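Side-chain contacts in putative rubredoxin reductase (Rhodopseudomonas palustris, PDB 3FG2), which probably uses its bound FAD to pass electrons from NADH to a ferredoxin in the cytochrome P450 CYP199A2 system: residues A[174-177]-A[181-184]; A[187-192]-A[350-355]; A[318-323]-A[329-334]; A[342-347]-A[368-373]. All blocks are in the same frame, centred on the assembly; numbering follows the deposited sequence.

Contact 1 (A[174-177]-A[181-184]); sequences APRV and VVTP
Arg176 reaches across to the backbone of Val182 and grips its carbonyl oxygen with the end of its guanidinium. The main bond runs from Arg176 NH1 to Val182 O, 2.8 Å long with 157° at the hydrogen. The oxygen lies close to the guanidinium plane, whereas NH1 sits well above the plane of the carbonyl. Arg176 NH2 adds a weak second bond to Val182 O at 3.3 Å. A water closes the triangle, accepting from Arg176 NH2 at 2.9 Å and donating to Val182 O, so three donors converge on this one oxygen. Pro184 lies against a face of the guanidinium, its CG 3.6 Å from Arg176 NE. With CG of Arg176 between the backbone N and the carbonyl carbon (chi1 68°) and the chain extended from there to NE, the charged end spans the gap at full length. All this belongs to the loop between strand 167-171 and helix 184-196 in the pyridine nucleotide-disulphide oxidoreductase domain. Thr183 occupies the N-cap position and Pro184 opens the helix, a place where proline's missing N-H costs nothing. Farther out, Ser187 OG bonds both Arg176 NH1 and Val177 O, tying the start of the helix to the same loop. Thr183 OG1 pairs with Glu366 of the C-terminal sheet and with Glu185.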
loop_
_atom_site.group_PDB
_atom_site.type_symbol
_atom_site.label_atom_id
_atom_site.label_comp_id
_atom_site.label_asym_id
_atom_site.label_seq_id
_atom_site.Cartn_x
_atom_site.Cartn_y
_atom_site.Cartn_z
ATOM N N ALA A 174 17.319 8.698 -2.750
ATOM C CA ALA A 174 17.670 9.015 -1.374
ATOM C C ALA A 174 18.953 8.293 -0.963
ATOM O O ALA A 174 19.396 7.355 -1.627
ATOM C CB ALA A 174 16.530 8.615 -0.450
ATOM N N PRO A 175 19.569 8.724 0.146
ATOM C CA PRO A 175 20.804 8.102 0.631
ATOM C C PRO A 175 20.624 6.710 1.257
ATOM O O PRO A 175 21.614 6.033 1.550
ATOM C CB PRO A 175 21.326 9.126 1.631
ATOM C CG PRO A 175 20.057 9.705 2.184
ATOM C CD PRO A 175 19.232 9.914 0.947
ATOM N N ARG A 176 19.374 6.291 1.457
ATOM C CA ARG A 176 19.075 4.980 2.039
ATOM C C ARG A 176 17.716 4.466 1.558
ATOM O O ARG A 176 16.884 5.234 1.072
ATOM C CB ARG A 176 19.089 5.051 3.573
ATOM C CG ARG A 176 17.962 5.882 4.182
ATOM C CD ARG A 176 18.171 6.111 5.672
ATOM N NE ARG A 176 17.217 7.086 6.193
ATOM C CZ ARG A 176 15.961 6.804 6.524
ATOM N NH1 ARG A 176 15.503 5.567 6.396
ATOM N NH2 ARG A 176 15.159 7.761 6.970
ATOM N N VAL A 177 17.496 3.164 1.694
ATOM C CA VAL A 177 16.252 2.551 1.251
ATOM C C VAL A 177 15.057 2.838 2.156
ATOM O O VAL A 177 15.215 3.100 3.340
ATOM C CB VAL A 177 16.410 1.016 1.122
ATOM C CG1 VAL A 177 17.510 0.694 0.122
ATOM C CG2 VAL A 177 16.734 0.403 2.474
ATOM N N VAL A 181 9.483 5.724 4.557
ATOM C CA VAL A 181 8.716 4.998 5.563
ATOM C C VAL A 181 9.379 4.380 6.799
ATOM O O VAL A 181 8.669 4.004 7.731
ATOM C CB VAL A 181 7.890 3.882 4.881
ATOM C CG1 VAL A 181 6.809 4.494 4.004
ATOM C CG2 VAL A 181 8.805 3.010 4.029
ATOM N N VAL A 182 10.704 4.254 6.824
ATOM C CA VAL A 182 11.372 3.669 7.994
ATOM C C VAL A 182 12.553 4.518 8.450
ATOM O O VAL A 182 13.048 5.361 7.690
ATOM C CB VAL A 182 11.903 2.231 7.703
ATOM C CG1 VAL A 182 10.783 1.358 7.167
ATOM C CG2 VAL A 182 13.066 2.282 6.713
ATOM N N THR A 183 13.007 4.295 9.683
ATOM C CA THR A 183 14.149 5.043 10.214
ATOM C C THR A 183 15.462 4.386 9.742
ATOM O O THR A 183 15.477 3.217 9.350
ATOM C CB THR A 183 14.101 5.133 11.769
ATOM O OG1 THR A 183 14.111 3.817 12.345
ATOM C CG2 THR A 183 12.843 5.868 12.214
ATOM N N PRO A 184 16.580 5.128 9.781
ATOM C CA PRO A 184 17.897 4.640 9.351
ATOM C C PRO A 184 18.343 3.242 9.790
ATOM O O PRO A 184 18.947 2.516 9.000
ATOM C CB PRO A 184 18.847 5.732 9.846
ATOM C CG PRO A 184 18.003 6.967 9.742
ATOM C CD PRO A 184 16.691 6.489 10.333
HETATM O O HOH W 1 12.322 8.072 7.087
#

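Contact 2 (A[187-192]-A[350-355]); sequences SSYFHD and RSFSAF
Helix 184-196 runs past the beginning of strand 351-358 with Tyr189 and Arg350 as the nearest backbone pair, their CA atoms 8.6 Å apart, a gap that large side chains must fill. Tyr189 does most of this. Its CG is anti to the backbone N (chi1 174°), which carries the ring off the helix toward the strand. There Phe352 meets it in a T-shaped stack: the edge of Phe352, led by CE2, faces the Tyr189 ring, with centroids 5.4 Å apart and planes at 72°. The closest approach, 3.7 Å from Phe352 CE2 to Tyr189 CD1, falls toward the rim of the tyrosine ring and not over its middle, while Phe352 CZ rests near Tyr189 CB. At the far end of the ring the aliphatic part of Arg350 lies across the hydroxyl, with CG 3.5 Å from Tyr189 OH. That contact is apolar on the arginine's side; the hydroxyl's hydrogen-bond partner is Asp327 OD1. Tyrosine therefore suits a place that needs an aromatic face in the core and a polar end at the margin. Phe190, next in the helix, has Tyr189 CD2 over the centre of its own ring and extends the aromatic cluster toward Leu329. Arg350 has left-handed helical backbone angles and, with Ser351, faces Ser346, forming a G1 beta bulge where strand 351-358 begins. The whole is an aromatic helix-to-sheet interface, joining the nucleotide-binding part of this flavoprotein to the antiparallel sheet of its C-terminal domain.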
loop_
_atom_site.group_PDB
_atom_site.type_symbol
_atom_site.label_atom_id
_atom_site.label_comp_id
_atom_site.label_asym_id
_atom_site.label_seq_id
_atom_site.Cartn_x
_atom_site.Cartn_y
_atom_site.Cartn_z
ATOM N N SER A 187 16.763 0.767 7.423
ATOM C CA SER A 187 17.350 0.834 6.088
ATOM C C SER A 187 18.692 0.122 6.087
ATOM O O SER A 187 18.970 -0.709 5.225
ATOM C CB SER A 187 17.563 2.282 5.659
ATOM O OG SER A 187 16.351 3.003 5.689
ATOM N N SER A 188 19.523 0.457 7.067
ATOM C CA SER A 188 20.844 -0.141 7.193
ATOM C C SER A 188 20.770 -1.672 7.201
ATOM O O SER A 188 21.455 -2.333 6.420
ATOM C CB SER A 188 21.514 0.363 8.473
ATOM O OG SER A 188 22.794 -0.217 8.648
ATOM N N TYR A 189 19.936 -2.227 8.077
ATOM C CA TYR A 189 19.787 -3.680 8.176
ATOM C C TYR A 189 19.449 -4.306 6.825
ATOM O O TYR A 189 20.084 -5.269 6.390
ATOM C CB TYR A 189 18.678 -4.054 9.175
ATOM C CG TYR A 189 18.375 -5.541 9.203
ATOM C CD1 TYR A 189 19.242 -6.442 9.836
ATOM C CD2 TYR A 189 17.259 -6.057 8.542
ATOM C CE1 TYR A 189 19.009 -7.823 9.805
ATOM C CE2 TYR A 189 17.011 -7.442 8.503
ATOM C CZ TYR A 189 17.893 -8.317 9.137
ATOM O OH TYR A 189 17.656 -9.677 9.099
ATOM N N PHE A 190 18.436 -3.762 6.165
ATOM C CA PHE A 190 18.023 -4.298 4.881
ATOM C C PHE A 190 19.026 -4.047 3.771
ATOM O O PHE A 190 19.086 -4.806 2.798
ATOM C CB PHE A 190 16.635 -3.772 4.518
ATOM C CG PHE A 190 15.537 -4.484 5.239
ATOM C CD1 PHE A 190 14.885 -3.892 6.314
ATOM C CD2 PHE A 190 15.198 -5.792 4.885
ATOM C CE1 PHE A 190 13.915 -4.594 7.031
ATOM C CE2 PHE A 190 14.227 -6.506 5.597
ATOM C CZ PHE A 190 13.587 -5.908 6.670
ATOM N N HIS A 191 19.822 -2.991 3.912
ATOM C CA HIS A 191 20.834 -2.716 2.911
ATOM C C HIS A 191 21.858 -3.843 3.002
ATOM O O HIS A 191 22.318 -4.354 1.986
ATOM C CB HIS A 191 21.523 -1.376 3.163
ATOM C CG HIS A 191 22.788 -1.207 2.382
ATOM N ND1 HIS A 191 23.974 -1.806 2.750
ATOM C CD2 HIS A 191 23.039 -0.565 1.217
ATOM C CE1 HIS A 191 24.901 -1.541 1.845
ATOM N NE2 HIS A 191 24.357 -0.789 0.904
ATOM N N ASP A 192 22.202 -4.228 4.229
ATOM C CA ASP A 192 23.168 -5.299 4.448
ATOM C C ASP A 192 22.633 -6.637 3.923
ATOM O O ASP A 192 23.308 -7.331 3.159
ATOM C CB ASP A 192 23.502 -5.439 5.943
ATOM C CG ASP A 192 24.336 -4.278 6.483
ATOM O OD1 ASP A 192 24.958 -3.545 5.684
ATOM O OD2 ASP A 192 24.387 -4.108 7.720
ATOM N N ARG A 350 19.599 -10.972 13.770
ATOM C CA ARG A 350 18.509 -10.819 12.808
ATOM C C ARG A 350 17.121 -10.840 13.442
ATOM O O ARG A 350 16.160 -11.318 12.844
ATOM C CB ARG A 350 18.575 -11.904 11.737
ATOM C CG ARG A 350 19.812 -11.861 10.869
ATOM C CD ARG A 350 19.607 -12.750 9.662
ATOM N NE ARG A 350 20.855 -13.348 9.201
ATOM C CZ ARG A 350 21.581 -14.213 9.908
ATOM N NH1 ARG A 350 21.188 -14.589 11.120
ATOM N NH2 ARG A 350 22.699 -14.714 9.395
ATOM N N SER A 351 17.031 -10.338 14.665
ATOM C CA SER A 351 15.762 -10.248 15.365
ATOM C C SER A 351 15.904 -9.096 16.337
ATOM O O SER A 351 16.606 -9.200 17.345
ATOM C CB SER A 351 15.441 -11.525 16.131
ATOM O OG SER A 351 14.203 -11.379 16.802
ATOM N N PHE A 352 15.243 -7.990 16.023
ATOM C CA PHE A 352 15.330 -6.814 16.866
ATOM C C PHE A 352 14.230 -5.847 16.469
ATOM O O PHE A 352 13.530 -6.054 15.472
ATOM C CB PHE A 352 16.688 -6.140 16.659
ATOM C CG PHE A 352 16.824 -5.476 15.318
ATOM C CD1 PHE A 352 16.404 -4.162 15.132
ATOM C CD2 PHE A 352 17.306 -6.184 14.224
ATOM C CE1 PHE A 352 16.459 -3.568 13.881
ATOM C CE2 PHE A 352 17.367 -5.599 12.961
ATOM C CZ PHE A 352 16.942 -4.290 12.788
ATOM N N SER A 353 14.101 -4.781 17.243
ATOM C CA SER A 353 13.102 -3.763 16.971
ATOM C C SER A 353 13.698 -2.379 17.206
ATOM O O SER A 353 14.605 -2.198 18.027
ATOM C CB SER A 353 11.876 -3.955 17.875
ATOM O OG SER A 353 11.230 -5.192 17.621
ATOM N N ALA A 354 13.198 -1.404 16.463
ATOM C CA ALA A 354 13.652 -0.041 16.633
ATOM C C ALA A 354 12.492 0.694 17.294
ATOM O O ALA A 354 11.438 0.898 16.677
ATOM C CB ALA A 354 13.979 0.580 15.287
ATOM N N PHE A 355 12.666 1.058 18.562
ATOM C CA PHE A 355 11.629 1.789 19.271
ATOM C C PHE A 355 11.865 3.255 18.961
ATOM O O PHE A 355 12.869 3.840 19.360
ATOM C CB PHE A 355 11.705 1.519 20.780
ATOM C CG PHE A 355 11.105 0.205 21.188
ATOM C CD1 PHE A 355 11.529 -0.983 20.598
ATOM C CD2 PHE A 355 10.114 0.153 22.162
ATOM C CE1 PHE A 355 10.976 -2.202 20.970
ATOM C CE2 PHE A 355 9.550 -1.064 22.544
ATOM C CZ PHE A 355 9.985 -2.245 21.945
#

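Contact 3 (A[318-323]-A[329-334]); sequences PWFWSD and LQIVGL. With FAD (flavin-adenine dinucleotide), chain B.
Strands 319-324 and 327-333 form a beta hairpin at one margin of the antiparallel sheet of the reductase C-terminal domain, and its first strand supplies a wall of the FAD pocket. Five backbone hydrogen bonds close the ladder: Phe320 and Ile331 exchange two, Ser322 and Leu329 two more, and Gly333 N donates to Pro318 O at 2.8 Å. Gly333 has phi 101°, where a side chain would collide with the preceding carbonyl. Phe320, Ser322, Leu329 and Ile331 share one face of the hairpin, and the last three meet Phe152 of helix 152-163. Ser322 OG is hydrogen-bonded to Glu156 on that helix. The Phe320 ring lies along the strand pair with CD2 4.1 Å from Ile331 CB, and its far edge meets Gly333 O and Leu334, whose CD2 is 4.1 Å from Phe320 CZ. Leu334 CG also abuts Pro318 CG, an apolar contact beside the Gly333-Pro318 bond. Trp319, Trp321, Gln330 and Val332 take the other face. Trp319 touches Val332 only through its CB before its indole leads off to a cation-pi contact with Arg378. In Trp321, CG stands between the backbone N and the carbonyl carbon (chi1 84°), which swings the indole away from Gln330 and against the flavin. A broad aromatic surface suits this place, since the isoalloxazine comes edge-on, its pyrimidine plane inclined about 60° to the indole. Flavin N3 sits over the centre of the indole, 3.1 Å above its plane, while O4 lies 3.2 Å from Trp321 NE1.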
loop_
_atom_site.group_PDB
_atom_site.type_symbol
_atom_site.label_atom_id
_atom_site.label_comp_id
_atom_site.label_asym_id
_atom_site.label_seq_id
_atom_site.Cartn_x
_atom_site.Cartn_y
_atom_site.Cartn_z
ATOM N N PRO A 318 -2.792 2.872 12.730
ATOM C CA PRO A 318 -1.896 2.478 11.644
ATOM C C PRO A 318 -0.769 1.491 11.940
ATOM O O PRO A 318 -0.012 1.635 12.907
ATOM C CB PRO A 318 -1.363 3.820 11.152
ATOM C CG PRO A 318 -1.230 4.584 12.418
ATOM C CD PRO A 318 -2.533 4.267 13.136
ATOM N N TRP A 319 -0.674 0.479 11.086
ATOM C CA TRP A 319 0.380 -0.519 11.165
ATOM C C TRP A 319 0.598 -1.078 9.763
ATOM O O TRP A 319 -0.338 -1.176 8.966
ATOM C CB TRP A 319 0.053 -1.638 12.169
ATOM C CG TRP A 319 -1.291 -2.276 12.049
ATOM C CD1 TRP A 319 -2.443 -1.884 12.667
ATOM C CD2 TRP A 319 -1.615 -3.455 11.304
ATOM N NE1 TRP A 319 -3.467 -2.751 12.359
ATOM C CE2 TRP A 319 -2.987 -3.722 11.521
ATOM C CE3 TRP A 319 -0.880 -4.311 10.473
ATOM C CZ2 TRP A 319 -3.639 -4.812 10.937
ATOM C CZ3 TRP A 319 -1.525 -5.393 9.896
ATOM C CH2 TRP A 319 -2.895 -5.633 10.130
ATOM N N PHE A 320 1.843 -1.421 9.461
ATOM C CA PHE A 320 2.197 -1.929 8.145
ATOM C C PHE A 320 3.154 -3.105 8.278
ATOM O O PHE A 320 3.617 -3.420 9.383
ATOM C CB PHE A 320 2.901 -0.829 7.343
ATOM C CG PHE A 320 2.365 0.562 7.592
ATOM C CD1 PHE A 320 1.593 1.210 6.629
ATOM C CD2 PHE A 320 2.659 1.238 8.781
ATOM C CE1 PHE A 320 1.121 2.509 6.841
ATOM C CE2 PHE A 320 2.191 2.541 9.009
ATOM C CZ PHE A 320 1.422 3.175 8.033
ATOM N N TRP A 321 3.450 -3.753 7.155
ATOM C CA TRP A 321 4.405 -4.857 7.154
ATOM C C TRP A 321 5.006 -5.029 5.765
ATOM O O TRP A 321 4.488 -4.499 4.784
ATOM C CB TRP A 321 3.751 -6.155 7.630
ATOM C CG TRP A 321 3.017 -6.936 6.576
ATOM C CD1 TRP A 321 3.534 -7.906 5.760
ATOM C CD2 TRP A 321 1.625 -6.845 6.261
ATOM N NE1 TRP A 321 2.546 -8.427 4.964
ATOM C CE2 TRP A 321 1.363 -7.794 5.248
ATOM C CE3 TRP A 321 0.570 -6.054 6.738
ATOM C CZ2 TRP A 321 0.083 -7.976 4.701
ATOM C CZ3 TRP A 321 -0.703 -6.235 6.193
ATOM C CH2 TRP A 321 -0.932 -7.190 5.185
ATOM N N SER A 322 6.118 -5.751 5.694
ATOM C CA SER A 322 6.800 -5.986 4.430
ATOM C C SER A 322 7.572 -7.293 4.556
ATOM O O SER A 322 8.166 -7.566 5.602
ATOM C CB SER A 322 7.763 -4.828 4.134
ATOM O OG SER A 322 8.337 -4.948 2.847
ATOM N N ASP A 323 7.553 -8.098 3.498
ATOM C CA ASP A 323 8.249 -9.388 3.497
ATOM C C ASP A 323 9.365 -9.342 2.461
ATOM O O ASP A 323 9.109 -9.450 1.260
ATOM C CB ASP A 323 7.274 -10.528 3.145
ATOM C CG ASP A 323 6.136 -10.678 4.157
ATOM O OD1 ASP A 323 5.241 -11.527 3.932
ATOM O OD2 ASP A 323 6.132 -9.951 5.172
ATOM N N LEU A 329 9.229 -7.569 8.226
ATOM C CA LEU A 329 9.268 -6.246 8.829
ATOM C C LEU A 329 7.853 -5.870 9.230
ATOM O O LEU A 329 6.930 -5.919 8.414
ATOM C CB LEU A 329 9.777 -5.212 7.822
ATOM C CG LEU A 329 10.371 -3.873 8.299
ATOM C CD1 LEU A 329 10.123 -2.816 7.230
ATOM C CD2 LEU A 329 9.773 -3.424 9.605
ATOM N N GLN A 330 7.680 -5.499 10.488
ATOM C CA GLN A 330 6.379 -5.079 10.969
ATOM C C GLN A 330 6.522 -3.703 11.600
ATOM O O GLN A 330 7.446 -3.453 12.376
ATOM C CB GLN A 330 5.828 -6.072 11.990
ATOM C CG GLN A 330 5.397 -7.388 11.391
ATOM C CD GLN A 330 5.095 -8.403 12.458
ATOM O OE1 GLN A 330 5.972 -8.775 13.236
ATOM N NE2 GLN A 330 3.852 -8.855 12.512
ATOM N N ILE A 331 5.608 -2.808 11.253
ATOM C CA ILE A 331 5.645 -1.460 11.785
ATOM C C ILE A 331 4.296 -1.122 12.371
ATOM O O ILE A 331 3.275 -1.383 11.743
ATOM C CB ILE A 331 5.912 -0.415 10.689
ATOM C CG1 ILE A 331 7.160 -0.781 9.889
ATOM C CG2 ILE A 331 6.082 0.961 11.326
ATOM C CD1 ILE A 331 7.425 0.155 8.711
ATOM N N VAL A 332 4.287 -0.566 13.578
ATOM C CA VAL A 332 3.042 -0.135 14.189
ATOM C C VAL A 332 3.257 1.310 14.637
ATOM O O VAL A 332 4.190 1.607 15.399
ATOM C CB VAL A 332 2.636 -1.007 15.399
ATOM C CG1 VAL A 332 3.739 -1.013 16.456
ATOM C CG2 VAL A 332 1.337 -0.469 15.994
ATOM N N GLY A 333 2.404 2.205 14.141
ATOM C CA GLY A 333 2.511 3.616 14.482
ATOM C C GLY A 333 3.170 4.416 13.368
ATOM O O GLY A 333 3.694 3.844 12.413
ATOM N N LEU A 334 3.137 5.741 13.478
ATOM C CA LEU A 334 3.749 6.617 12.478
ATOM C C LEU A 334 5.044 7.179 13.072
ATOM O O LEU A 334 5.009 7.861 14.099
ATOM C CB LEU A 334 2.781 7.749 12.118
ATOM C CG LEU A 334 1.427 7.314 11.528
ATOM C CD1 LEU A 334 0.460 8.489 11.457
ATOM C CD2 LEU A 334 1.646 6.728 10.143
HETATM P PA FAD B . -6.760 -0.907 -4.150
HETATM O O1A FAD B . -5.691 -0.396 -5.047
HETATM O O2A FAD B . -6.679 -2.139 -3.593
HETATM O O5B FAD B . -7.908 -1.042 -5.165
HETATM C C5B FAD B . -8.410 0.048 -6.001
HETATM C C4B FAD B . -9.321 -0.654 -7.032
HETATM O O4B FAD B . -10.202 0.383 -7.607
HETATM C C3B FAD B . -8.599 -1.296 -8.231
HETATM O O3B FAD B . -8.983 -2.592 -8.566
HETATM C C2B FAD B . -8.766 -0.244 -9.291
HETATM O O2B FAD B . -8.570 -0.721 -10.587
HETATM C C1B FAD B . -10.190 0.164 -9.055
HETATM N N9A FAD B . -10.618 1.459 -9.590
HETATM C C8A FAD B . -9.875 2.609 -9.666
HETATM N N7A FAD B . -10.541 3.621 -10.209
HETATM C C5A FAD B . -11.775 3.118 -10.503
HETATM C C6A FAD B . -12.969 3.734 -11.123
HETATM N N6A FAD B . -13.036 4.981 -11.527
HETATM N N1A FAD B . -14.052 2.888 -11.257
HETATM C C2A FAD B . -14.027 1.576 -10.848
HETATM N N3A FAD B . -12.978 0.938 -10.276
HETATM C C4A FAD B . -11.871 1.752 -10.123
HETATM N N1 FAD B . -0.130 -3.068 2.374
HETATM C C2 FAD B . 0.168 -3.666 3.528
HETATM O O2 FAD B . -0.279 -3.277 4.564
HETATM N N3 FAD B . 1.033 -4.807 3.591
HETATM C C4 FAD B . 1.600 -5.349 2.450
HETATM O O4 FAD B . 2.326 -6.322 2.542
HETATM C C4X FAD B . 1.278 -4.705 1.180
HETATM N N5 FAD B . 1.796 -5.196 0.028
HETATM C C5X FAD B . 1.464 -4.568 -1.159
HETATM C C6 FAD B . 2.006 -5.107 -2.360
HETATM C C7 FAD B . 1.726 -4.554 -3.594
HETATM C C7M FAD B . 2.329 -5.166 -4.843
HETATM C C8 FAD B . 0.850 -3.380 -3.684
HETATM C C8M FAD B . 0.497 -2.725 -5.000
HETATM C C9 FAD B . 0.310 -2.835 -2.500
HETATM C C9A FAD B . 0.605 -3.418 -1.244
HETATM N N10 FAD B . 0.071 -2.918 0.017
HETATM C C10 FAD B . 0.382 -3.530 1.198
HETATM C "C1'" FAD B . -0.825 -1.736 -0.048
HETATM C "C2'" FAD B . -2.313 -2.188 -0.163
HETATM O "O2'" FAD B . -2.429 -3.041 -1.280
HETATM C "C3'" FAD B . -3.165 -0.945 -0.320
HETATM O "O3'" FAD B . -3.035 -0.128 0.838
HETATM C "C4'" FAD B . -4.621 -1.338 -0.504
HETATM O "O4'" FAD B . -4.775 -2.179 -1.677
HETATM C "C5'" FAD B . -5.440 -0.081 -0.666
HETATM O "O5'" FAD B . -6.935 -0.530 -0.897
HETATM P P FAD B . -7.815 0.281 -1.805
HETATM O O1P FAD B . -9.163 -0.490 -1.711
HETATM O O2P FAD B . -7.885 1.634 -1.479
HETATM O O3P FAD B . -7.315 0.227 -3.182
#

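Contact 4 (A[342-347]-A[368-373]); sequences VIRGSV and VNRAAD
A fully extended start (chi1 178°) followed by a bend at chi3 of -122° carries the Arg344 chain past the Asp373 carboxylate, which stands beside its own backbone N (chi1 -72°). The two meet through carbon: Arg344 CD is 3.5 Å from Asp373 OD2. The guanidinium of Arg344 turns nearly perpendicular to the carboxylate, with NH1 4.3 Å from OD1 of Asp373, so the opposite charges attract without an N-H aimed at the oxygen. Asp373 instead pairs with Arg370, whose NH1 makes weak, forked bonds of 3.0 Å to OD1 and OD2 of Asp373. This salt bridge spans the first turn of helix 371-380, which here packs against the outer strand 340-344 of the C-terminal antiparallel sheet. An acidic residue suits that turn, since it probably also offsets the like charges of Arg344 NH1 and Arg370 NH1, 3.9 Å apart. Arg370 lays one guanidinium face over Arg344 O and Gly345 N, where the chain turns a corner, and NH2 comes 3.5 Å from Gly345 CA. Glycine suits this corner on two counts: at its backbone angles a CB would press on the preceding carbonyl oxygen, and having none lets the guanidinium lie close. Arg370 NE is buried here without a partner. Ser353 OG binds Asp373 OD2.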
loop_
_atom_site.group_PDB
_atom_site.type_symbol
_atom_site.label_atom_id
_atom_site.label_comp_id
_atom_site.label_asym_id
_atom_site.label_seq_id
_atom_site.Cartn_x
_atom_site.Cartn_y
_atom_site.Cartn_z
ATOM N N VAL A 342 15.743 3.590 19.844
ATOM C CA VAL A 342 16.370 2.601 20.716
ATOM C C VAL A 342 16.237 1.219 20.090
ATOM O O VAL A 342 15.175 0.856 19.590
ATOM C CB VAL A 342 15.689 2.561 22.105
ATOM C CG1 VAL A 342 16.249 1.415 22.920
ATOM C CG2 VAL A 342 15.894 3.882 22.833
ATOM N N ILE A 343 17.315 0.449 20.122
ATOM C CA ILE A 343 17.289 -0.896 19.566
ATOM C C ILE A 343 17.006 -1.922 20.656
ATOM O O ILE A 343 17.647 -1.913 21.706
ATOM C CB ILE A 343 18.645 -1.278 18.912
ATOM C CG1 ILE A 343 18.897 -0.425 17.664
ATOM C CG2 ILE A 343 18.658 -2.770 18.571
ATOM C CD1 ILE A 343 17.881 -0.624 16.573
ATOM N N ARG A 344 16.037 -2.798 20.416
ATOM C CA ARG A 344 15.735 -3.856 21.370
ATOM C C ARG A 344 16.038 -5.139 20.623
ATOM O O ARG A 344 15.574 -5.324 19.493
ATOM C CB ARG A 344 14.266 -3.855 21.798
ATOM C CG ARG A 344 13.921 -4.992 22.769
ATOM C CD ARG A 344 12.477 -4.906 23.242
ATOM N NE ARG A 344 12.391 -4.803 24.699
ATOM C CZ ARG A 344 12.281 -5.840 25.516
ATOM N NH1 ARG A 344 12.234 -7.064 25.018
ATOM N NH2 ARG A 344 12.235 -5.655 26.828
ATOM N N GLY A 345 16.813 -6.019 21.249
ATOM C CA GLY A 345 17.167 -7.268 20.607
ATOM C C GLY A 345 18.533 -7.143 19.967
ATOM O O GLY A 345 19.353 -6.339 20.404
ATOM N N SER A 346 18.776 -7.916 18.914
ATOM C CA SER A 346 20.072 -7.886 18.245
ATOM C C SER A 346 20.002 -7.856 16.731
ATOM O O SER A 346 19.352 -8.698 16.114
ATOM C CB SER A 346 20.909 -9.095 18.664
ATOM O OG SER A 346 22.028 -9.239 17.805
ATOM N N VAL A 347 20.698 -6.892 16.140
ATOM C CA VAL A 347 20.736 -6.759 14.693
ATOM C C VAL A 347 21.496 -7.955 14.129
ATOM O O VAL A 347 21.097 -8.541 13.116
ATOM C CB VAL A 347 21.451 -5.464 14.274
ATOM C CG1 VAL A 347 21.450 -5.330 12.761
ATOM C CG2 VAL A 347 20.764 -4.275 14.909
ATOM N N VAL A 368 11.889 -6.301 13.176
ATOM C CA VAL A 368 12.397 -7.222 12.165
ATOM C C VAL A 368 12.414 -8.620 12.771
ATOM O O VAL A 368 13.127 -8.870 13.743
ATOM C CB VAL A 368 13.829 -6.859 11.723
ATOM C CG1 VAL A 368 14.415 -7.989 10.885
ATOM C CG2 VAL A 368 13.813 -5.579 10.924
ATOM N N ASN A 369 11.631 -9.524 12.191
ATOM C CA ASN A 369 11.532 -10.901 12.679
ATOM C C ASN A 369 11.381 -10.937 14.204
ATOM O O ASN A 369 12.080 -11.685 14.890
ATOM C CB ASN A 369 12.773 -11.704 12.280
ATOM C CG ASN A 369 13.075 -11.625 10.797
ATOM O OD1 ASN A 369 12.196 -11.839 9.946
ATOM N ND2 ASN A 369 14.335 -11.332 10.474
ATOM N N ARG A 370 10.469 -10.128 14.727
ATOM C CA ARG A 370 10.253 -10.060 16.169
ATOM C C ARG A 370 8.790 -9.724 16.439
ATOM O O ARG A 370 8.469 -8.620 16.876
ATOM C CB ARG A 370 11.154 -8.981 16.765
ATOM C CG ARG A 370 11.623 -9.245 18.181
ATOM C CD ARG A 370 12.596 -8.163 18.610
ATOM N NE ARG A 370 13.618 -8.680 19.514
ATOM C CZ ARG A 370 13.465 -8.827 20.824
ATOM N NH1 ARG A 370 12.320 -8.494 21.411
ATOM N NH2 ARG A 370 14.462 -9.309 21.548
ATOM N N ALA A 371 7.914 -10.687 16.174
ATOM C CA ALA A 371 6.475 -10.509 16.351
ATOM C C ALA A 371 6.021 -10.055 17.737
ATOM O O ALA A 371 5.018 -9.351 17.863
ATOM C CB ALA A 371 5.751 -11.797 15.970
ATOM N N ALA A 372 6.743 -10.453 18.775
ATOM C CA ALA A 372 6.371 -10.079 20.137
ATOM C C ALA A 372 6.417 -8.574 20.377
ATOM O O ALA A 372 5.560 -8.036 21.064
ATOM C CB ALA A 372 7.269 -10.801 21.153
ATOM N N ASP A 373 7.413 -7.896 19.821
ATOM C CA ASP A 373 7.512 -6.453 20.009
ATOM C C ASP A 373 6.374 -5.738 19.275
ATOM O O ASP A 373 5.870 -4.712 19.734
ATOM C CB ASP A 373 8.877 -5.939 19.526
ATOM C CG ASP A 373 10.021 -6.344 20.457
ATOM O OD1 ASP A 373 9.747 -6.947 21.513
ATOM O OD2 ASP A 373 11.198 -6.056 20.143
#

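Contacts 2, 3 and 4 all reach the antiparallel sheet of the C-terminal domain, whereas contact 1 belongs wholly to the nucleotide-binding part and meets that sheet through Val182, which packs on Ile331 and Leu329. Contacts 1 and 2 share helix 184-196, the first at its start and the second on its flank. Contact 3, nearest the centre of the chain, is built on a regular backbone ladder and is the one that touches FAD. Contact 4, farthest out, relies on charged groups, while contact 2, though also peripheral, is buried and aromatic. Ser353 links contacts 2 and 4 through its bond to Asp373. Contact 1 uses an arginine to hold loop backbone.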